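Local coordinates for TRAP dicarboxylate transporter, DctP subunit (Ochrobactrum anthropi, PDB 4P47), which probably serves as the periplasmic solute-binding component of a TRAP transporter, delivering a substrate, perhaps a dicarboxylate, for uptake, at residues I142-W147 with A258-A263. Residues are numbered along the deposited sequence; the frame is centred on the assembly and turned at random.
Sequences IGLAYW and AVIEQA
Ile260 is where the helix first touches the strand: its CG2 methyl lies 3.7 Å from CD1 of Leu144, a purely apolar contact between two branch ends. CG2 stands anti to the backbone N of Ile260, and that torsion swings the methyl toward Leu144, while CG1 points off the line to the leucine. One residue further on, Glu261 supplies the second touch. Its aliphatic CG is 4.3 Å from CD2 of Leu144, so the two methyls of the leucine are shared between successive helix residues, CD1 going to the buried isoleucine and CD2 to the stem of the exposed glutamate. Leu144 reaches them because CG is anti to its own carbonyl carbon (chi1 -64°), and the CA atoms of Leu144 and Glu261 stay 6.3 Å apart. The contact brings the start of the long helix 254-288 against strand 141-156, which pairs antiparallel with strand 229-245 in the mixed sheet of this periplasmic binding protein fold; Val242 bonds through its backbone to both Leu144 and Ala145. Gln262 turns away from the strand, its OE1 accepting a hydrogen bond from Lys58 NZ on helix 43-58, and Ala263 packs against Phe51, Leu54 and Val55 of that same helix, which covers a different face of helix 254-288 from the one Leu144 touches. Past Ala263, the Leu144 side chain also touches Ala264, whose carbonyl oxygen takes a weak hydrogen bond from the indole NE1 of Trp147.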
loop_
_atom_site.group_PDB
_atom_site.type_symbol
_atom_site.label_atom_id
_atom_site.label_comp_id
_atom_site.label_asym_id
_atom_site.label_seq_id
_atom_site.Cartn_x
_atom_site.Cartn_y
_atom_site.Cartn_z
ATOM N N ILE A 142 11.783 9.452 -10.332
ATOM C CA ILE A 142 12.831 8.936 -9.471
ATOM C C ILE A 142 12.183 8.437 -8.181
ATOM O O ILE A 142 11.498 9.205 -7.479
ATOM C CB ILE A 142 13.827 10.059 -9.094
ATOM C CG1 ILE A 142 14.405 10.719 -10.353
ATOM C CG2 ILE A 142 14.937 9.540 -8.188
ATOM C CD1 ILE A 142 15.232 9.807 -11.241
ATOM N N GLY A 143 12.418 7.175 -7.839
ATOM C CA GLY A 143 11.931 6.616 -6.586
ATOM C C GLY A 143 12.883 6.904 -5.438
ATOM O O GLY A 143 14.102 6.739 -5.547
ATOM N N LEU A 144 12.363 7.366 -4.318
ATOM C CA LEU A 144 13.188 7.713 -3.164
ATOM C C LEU A 144 13.107 6.705 -2.013
ATOM O O LEU A 144 14.119 6.381 -1.395
ATOM C CB LEU A 144 12.799 9.105 -2.664
ATOM C CG LEU A 144 13.051 10.256 -3.631
ATOM C CD1 LEU A 144 12.465 11.537 -3.080
ATOM C CD2 LEU A 144 14.565 10.420 -3.884
ATOM N N ALA A 145 11.915 6.200 -1.712
ATOM C CA ALA A 145 11.702 5.309 -0.576
ATOM C C ALA A 145 10.314 4.719 -0.693
ATOM O O ALA A 145 9.457 5.252 -1.408
ATOM C CB ALA A 145 11.840 6.058 0.750
ATOM N N TYR A 146 10.101 3.614 0.003
ATOM C CA TYR A 146 8.777 3.073 0.210
ATOM C C TYR A 146 8.310 3.394 1.622
ATOM O O TYR A 146 9.051 3.208 2.587
ATOM C CB TYR A 146 8.759 1.556 -0.011
ATOM C CG TYR A 146 9.086 1.141 -1.412
ATOM C CD1 TYR A 146 8.124 1.179 -2.402
ATOM C CD2 TYR A 146 10.350 0.696 -1.757
ATOM C CE1 TYR A 146 8.406 0.809 -3.702
ATOM C CE2 TYR A 146 10.630 0.306 -3.048
ATOM C CZ TYR A 146 9.657 0.356 -4.010
ATOM O OH TYR A 146 9.916 -0.031 -5.317
ATOM N N TRP A 147 7.088 3.909 1.723
ATOM C CA TRP A 147 6.431 4.136 3.003
ATOM C C TRP A 147 5.236 3.163 3.074
ATOM O O TRP A 147 5.062 2.329 2.174
ATOM C CB TRP A 147 5.947 5.578 3.109
ATOM C CG TRP A 147 7.009 6.647 3.195
ATOM C CD1 TRP A 147 8.361 6.499 3.136
ATOM C CD2 TRP A 147 6.761 8.038 3.349
ATOM N NE1 TRP A 147 8.974 7.727 3.268
ATOM C CE2 TRP A 147 7.999 8.688 3.387
ATOM C CE3 TRP A 147 5.586 8.806 3.435
ATOM C CZ2 TRP A 147 8.098 10.073 3.511
ATOM C CZ3 TRP A 147 5.684 10.162 3.574
ATOM C CH2 TRP A 147 6.925 10.788 3.591
ATOM N N ALA A 258 21.329 14.498 -1.686
ATOM C CA ALA A 258 21.602 13.758 -0.462
ATOM C C ALA A 258 20.653 14.170 0.683
ATOM O O ALA A 258 20.212 13.328 1.457
ATOM C CB ALA A 258 23.044 13.923 -0.037
ATOM N N VAL A 259 20.372 15.465 0.814
ATOM C CA VAL A 259 19.410 15.948 1.814
ATOM C C VAL A 259 18.067 15.268 1.625
ATOM O O VAL A 259 17.453 14.771 2.577
ATOM C CB VAL A 259 19.216 17.479 1.709
ATOM C CG1 VAL A 259 17.960 17.903 2.454
ATOM C CG2 VAL A 259 20.454 18.220 2.229
ATOM N N ILE A 260 17.615 15.240 0.383
ATOM C CA ILE A 260 16.301 14.703 0.061
ATOM C C ILE A 260 16.245 13.212 0.328
ATOM O O ILE A 260 15.281 12.726 0.906
ATOM C CB ILE A 260 15.909 15.048 -1.397
ATOM C CG1 ILE A 260 15.693 16.562 -1.520
ATOM C CG2 ILE A 260 14.669 14.279 -1.825
ATOM C CD1 ILE A 260 15.709 17.026 -2.929
ATOM N N GLU A 261 17.294 12.488 -0.072
ATOM C CA GLU A 261 17.379 11.040 0.151
ATOM C C GLU A 261 17.438 10.723 1.636
ATOM O O GLU A 261 16.714 9.873 2.128
ATOM C CB GLU A 261 18.615 10.461 -0.551
ATOM C CG GLU A 261 18.480 10.498 -2.060
ATOM C CD GLU A 261 19.776 10.262 -2.793
ATOM O OE1 GLU A 261 20.839 10.641 -2.268
ATOM O OE2 GLU A 261 19.726 9.726 -3.911
ATOM N N GLN A 262 18.290 11.428 2.376
ATOM C CA GLN A 262 18.395 11.185 3.812
ATOM C C GLN A 262 17.040 11.387 4.483
ATOM O O GLN A 262 16.610 10.595 5.328
ATOM C CB GLN A 262 19.427 12.123 4.457
ATOM C CG GLN A 262 20.853 11.822 4.048
ATOM C CD GLN A 262 21.798 12.947 4.386
ATOM O OE1 GLN A 262 21.467 13.842 5.159
ATOM N NE2 GLN A 262 22.988 12.898 3.812
ATOM N N ALA A 263 16.374 12.481 4.121
ATOM C CA ALA A 263 15.088 12.800 4.717
ATOM C C ALA A 263 14.028 11.764 4.340
ATOM O O ALA A 263 13.191 11.402 5.171
ATOM C CB ALA A 263 14.661 14.204 4.303
#